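Side-chain contacts in serpin (Taeniopygia guttata, PDB 5HGC), which binds a cortisol-type steroid and, as a member of the serpin family, may inhibit serine proteases: residues 38-41 with 42-46; 284-287 with 288-291. All blocks are in the same frame, centred on the assembly; numbering follows the deposited sequence.

Contact 1: residues 38-41 with 42-46. Unlike the reference sequence in segment 42-46: Thr44 (reference Ala).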
loop_
_atom_site.group_PDB
_atom_site.type_symbol
_atom_site.label_atom_id
_atom_site.label_comp_id
_atom_site.label_asym_id
_atom_site.label_seq_id
_atom_site.Cartn_x
_atom_site.Cartn_y
_atom_site.Cartn_z
ATOM N N SER A 38 -0.208 -1.799 -1.128
ATOM C CA SER A 38 -0.053 -0.335 -1.092
ATOM C C SER A 38 -1.289 0.379 -1.647
ATOM O O SER A 38 -1.463 0.463 -2.838
ATOM C CB SER A 38 1.238 0.139 -1.744
ATOM O OG SER A 38 1.291 1.570 -1.727
ATOM N N PRO A 39 -2.176 0.874 -0.760
ATOM C CA PRO A 39 -3.352 1.615 -1.270
ATOM C C PRO A 39 -2.930 2.726 -2.260
ATOM O O PRO A 39 -3.472 2.828 -3.358
ATOM C CB PRO A 39 -3.943 2.268 -0.011
ATOM C CG PRO A 39 -3.342 1.572 1.150
ATOM C CD PRO A 39 -2.078 0.883 0.717
ATOM N N VAL A 40 -1.960 3.543 -1.871
ATOM C CA VAL A 40 -1.637 4.697 -2.663
ATOM C C VAL A 40 -1.191 4.288 -4.060
ATOM O O VAL A 40 -1.569 4.955 -5.022
ATOM C CB VAL A 40 -0.596 5.610 -1.991
ATOM C CG1 VAL A 40 0.786 4.911 -1.764
ATOM C CG2 VAL A 40 -0.586 6.965 -2.702
ATOM N N SER A 41 -0.434 3.189 -4.148
ATOM C CA SER A 41 0.017 2.630 -5.376
ATOM C C SER A 41 -1.159 2.125 -6.239
ATOM O O SER A 41 -1.205 2.431 -7.432
ATOM C CB SER A 41 1.041 1.548 -5.090
ATOM O OG SER A 41 1.136 0.676 -6.198
ATOM N N ILE A 42 -2.139 1.427 -5.648
ATOM C CA ILE A 42 -3.307 0.987 -6.422
ATOM C C ILE A 42 -4.064 2.198 -6.871
ATOM O O ILE A 42 -4.392 2.319 -8.048
ATOM C CB ILE A 42 -4.224 -0.008 -5.690
ATOM C CG1 ILE A 42 -3.429 -1.287 -5.429
ATOM C CG2 ILE A 42 -5.530 -0.259 -6.461
ATOM C CD1 ILE A 42 -4.114 -2.181 -4.411
ATOM N N SER A 43 -4.307 3.126 -5.963
ATOM C CA SER A 43 -5.144 4.251 -6.342
ATOM C C SER A 43 -4.497 4.967 -7.498
ATOM O O SER A 43 -5.181 5.388 -8.408
ATOM C CB SER A 43 -5.311 5.246 -5.219
ATOM O OG SER A 43 -6.242 4.772 -4.321
ATOM N N THR A 44 -3.180 5.103 -7.438
ATOM C CA THR A 44 -2.438 5.860 -8.423
ATOM C C THR A 44 -2.445 5.143 -9.786
ATOM O O THR A 44 -2.653 5.827 -10.774
ATOM C CB THR A 44 -1.026 6.126 -7.905
ATOM O OG1 THR A 44 -1.122 6.870 -6.685
ATOM C CG2 THR A 44 -0.248 6.918 -8.863
ATOM N N ALA A 45 -2.273 3.801 -9.827
ATOM C CA ALA A 45 -2.234 3.048 -11.082
ATOM C C ALA A 45 -3.575 3.231 -11.803
ATOM O O ALA A 45 -3.587 3.557 -12.997
ATOM C CB ALA A 45 -1.935 1.580 -10.860
ATOM N N PHE A 46 -4.692 3.135 -11.066
ATOM C CA PHE A 46 -6.023 3.310 -11.660
ATOM C C PHE A 46 -6.420 4.690 -12.086
ATOM O O PHE A 46 -7.099 4.833 -13.103
ATOM C CB PHE A 46 -7.115 2.623 -10.835
ATOM C CG PHE A 46 -7.225 1.188 -11.184
ATOM C CD1 PHE A 46 -6.364 0.263 -10.613
ATOM C CD2 PHE A 46 -8.069 0.792 -12.202
ATOM C CE1 PHE A 46 -6.379 -1.058 -11.048
ATOM C CE2 PHE A 46 -8.107 -0.524 -12.636
ATOM C CZ PHE A 46 -7.267 -1.457 -12.057
#
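The carbonyl of Val40 is held by Thr44 from opposite faces of its plane, the hydroxyl reaching across one face and the amide N across the other. Both are hydrogen bonds to Val40 O, at 2.6 Å from Thr44 OG1 and 2.9 Å from Thr44 N, each donor tilted about 30° out of the plane. The Phe46 ring takes no part in this grip; the carbonyl Ile42 O of the preceding turn lies in its plane, at the edge. Thr44, where the reference sequence has alanine, turns OG1 back along the helix because that atom stands anti to its own carbonyl carbon (chi1 -60°). Val40 and Thr44 run side by side, and Val40 CG2 approaches Thr44 OG1 to 4.0 Å. Just before it, Ile42 N and Ser43 N donate almost head-on to Ser38 O and Pro39 O, at 3.0 and 2.8 Å respectively, while Ala45 N bonds to Ser41 O. Ser38 is the N-cap: its OG accepts a weak, long bond of 3.4 Å from Ser41 N, while its stronger hydrogen bond is to Leu368 O. This is the start of helix 39-52, helix B of the serpin fold, in the region known as the shutter; Ser38 N bonds to His319, and Ser41 OG bonds weakly to Ser171. Ile42 lies against Phe18 and Phe22 of helix 12-29, while Thr44 meets Phe81 and Ile85 of helix 74-89. The threonine hydroxyl can thus sit among apolar neighbours, its proton spent on a backbone oxygen of its own helix.

Contact 2: residues 284-287 with 288-291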
loop_
_atom_site.group_PDB
_atom_site.type_symbol
_atom_site.label_atom_id
_atom_site.label_comp_id
_atom_site.label_asym_id
_atom_site.label_seq_id
_atom_site.Cartn_x
_atom_site.Cartn_y
_atom_site.Cartn_z
ATOM N N ILE A 284 -5.839 -8.055 -8.903
ATOM C CA ILE A 284 -6.837 -7.316 -8.099
ATOM C C ILE A 284 -8.164 -6.956 -8.795
ATOM O O ILE A 284 -8.972 -6.191 -8.239
ATOM C CB ILE A 284 -6.214 -6.047 -7.453
ATOM C CG1 ILE A 284 -5.552 -5.132 -8.500
ATOM C CG2 ILE A 284 -5.218 -6.406 -6.336
ATOM C CD1 ILE A 284 -5.278 -3.716 -7.975
ATOM N N SER A 285 -8.377 -7.513 -9.993
ATOM C CA SER A 285 -9.602 -7.354 -10.778
ATOM C C SER A 285 -10.903 -7.603 -10.029
ATOM O O SER A 285 -11.757 -6.712 -10.040
ATOM C CB SER A 285 -9.579 -8.284 -11.978
ATOM O OG SER A 285 -8.704 -7.781 -12.946
ATOM N N ASN A 286 -11.068 -8.788 -9.406
ATOM C CA ASN A 286 -12.329 -9.140 -8.726
ATOM C C ASN A 286 -12.669 -8.106 -7.711
ATOM O O ASN A 286 -13.854 -7.704 -7.593
ATOM C CB ASN A 286 -12.235 -10.410 -7.888
ATOM C CG ASN A 286 -11.820 -11.603 -8.665
ATOM O OD1 ASN A 286 -11.746 -11.587 -9.899
ATOM N ND2 ASN A 286 -11.525 -12.669 -7.938
ATOM N N THR A 287 -11.618 -7.730 -6.951
ATOM C CA THR A 287 -11.735 -6.872 -5.796
ATOM C C THR A 287 -12.251 -5.556 -6.318
ATOM O O THR A 287 -13.239 -5.039 -5.798
ATOM C CB THR A 287 -10.388 -6.701 -5.076
ATOM O OG1 THR A 287 -9.793 -7.985 -4.839
ATOM C CG2 THR A 287 -10.582 -5.973 -3.770
ATOM N N LEU A 288 -11.633 -5.052 -7.394
ATOM C CA LEU A 288 -12.069 -3.790 -7.970
ATOM C C LEU A 288 -13.432 -3.912 -8.653
ATOM O O LEU A 288 -14.214 -2.953 -8.619
ATOM C CB LEU A 288 -11.000 -3.190 -8.898
ATOM C CG LEU A 288 -9.623 -3.032 -8.240
ATOM C CD1 LEU A 288 -8.651 -2.717 -9.336
ATOM C CD2 LEU A 288 -9.528 -2.003 -7.113
ATOM N N ARG A 289 -13.720 -5.063 -9.275
ATOM C CA ARG A 289 -15.074 -5.318 -9.824
ATOM C C ARG A 289 -16.111 -5.167 -8.706
ATOM O O ARG A 289 -17.062 -4.363 -8.834
ATOM C CB ARG A 289 -15.183 -6.678 -10.495
ATOM C CG ARG A 289 -14.865 -6.696 -11.976
ATOM C CD ARG A 289 -15.124 -8.080 -12.585
ATOM N NE ARG A 289 -14.139 -9.103 -12.166
ATOM C CZ ARG A 289 -13.067 -9.503 -12.873
ATOM N NH1 ARG A 289 -12.247 -10.444 -12.370
ATOM N NH2 ARG A 289 -12.804 -8.973 -14.077
ATOM N N LYS A 290 -15.871 -5.870 -7.586
ATOM C CA LYS A 290 -16.713 -5.766 -6.398
ATOM C C LYS A 290 -16.781 -4.336 -5.909
ATOM O O LYS A 290 -17.771 -3.966 -5.311
ATOM C CB LYS A 290 -16.254 -6.688 -5.276
ATOM C CG LYS A 290 -16.628 -8.124 -5.500
ATOM C CD LYS A 290 -15.702 -9.085 -4.765
ATOM C CE LYS A 290 -15.919 -10.516 -5.270
ATOM N NZ LYS A 290 -14.708 -11.398 -5.283
ATOM N N MET A 291 -15.764 -3.509 -6.147
ATOM C CA MET A 291 -15.868 -2.112 -5.683
ATOM C C MET A 291 -16.524 -1.180 -6.671
ATOM O O MET A 291 -16.611 0.041 -6.433
ATOM C CB MET A 291 -14.542 -1.582 -5.237
ATOM C CG MET A 291 -14.112 -2.276 -3.969
ATOM S SD MET A 291 -12.423 -1.833 -3.619
ATOM C CE MET A 291 -12.693 -0.079 -3.201
#
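Leu288 N, Arg289 N and Lys290 N donate in turn to Ile284 O, Ser285 O and Asn286 O, and the short helix ends with a weak bond from Met291 N to Thr287 O. On its exposed side Asn286 and Arg289 cross: Arg289 NH1 donates to Asn286 OD1 at 2.8 Å, the N-H bent to 147°. The oxygen lies at the guanidinium edge and the nitrogen in the amide plane, although the two planes stand 40° apart. A bend at chi3 (-71°) folds the arginine back over the first turn, where Ser285 CB lies over one guanidinium face, 3.5 Å from NH1. Lys290 drapes its methylenes past the carbonyl of Asn286, with CG 3.5 Å from Asn286 O, and its NZ comes within 3.7 Å of Asn286 CB. The helix, 285-290, is the short helix of the serpin fold that follows directly on strand 265-283; Ile284 is its N-cap residue and keeps backbone bonds to Val317 in strand 316-325. On the buried side Leu288 CD1 meets Ile284 CD1 at 3.8 Å, while Leu288 CG sits 3.2 Å from Ile284 O. Cutting Leu288 back to alanine would probably leave Ile284 CD1 without its methyl partner and open a gap beside Phe46, Ile293 and Phe297. Ser285 OG is hydrogen-bonded to Glu283 OE2, just before the helix. At the far end Met291 CG passes 3.4 Å from Thr287 O, and the methionine side chain reaches Phe18 and Gln21 of helix 12-29.

In the fold
Contact 1 precedes contact 2 in series along the chain, with some 240 residues between them, yet their centres lie only 13 Å apart. Contact 1 is the first two turns of helix 39-52, near the middle of the molecule; contact 2 takes in all of the short helix 285-290, farther out. The two helices meet through apolar side chains, Phe46 CE1 packing on Leu288 CD1 and Ile42 CG2 lying 3.8 Å from Ile284 CD1. Helix 12-29 touches both, Phe22 reaching Ile42 as well as Ile284. Strand 316-325 is also common to them, through His319 for contact 1 and Val317 for contact 2, so the start of one helix and the whole of the other are tied to the serpin's main sheet.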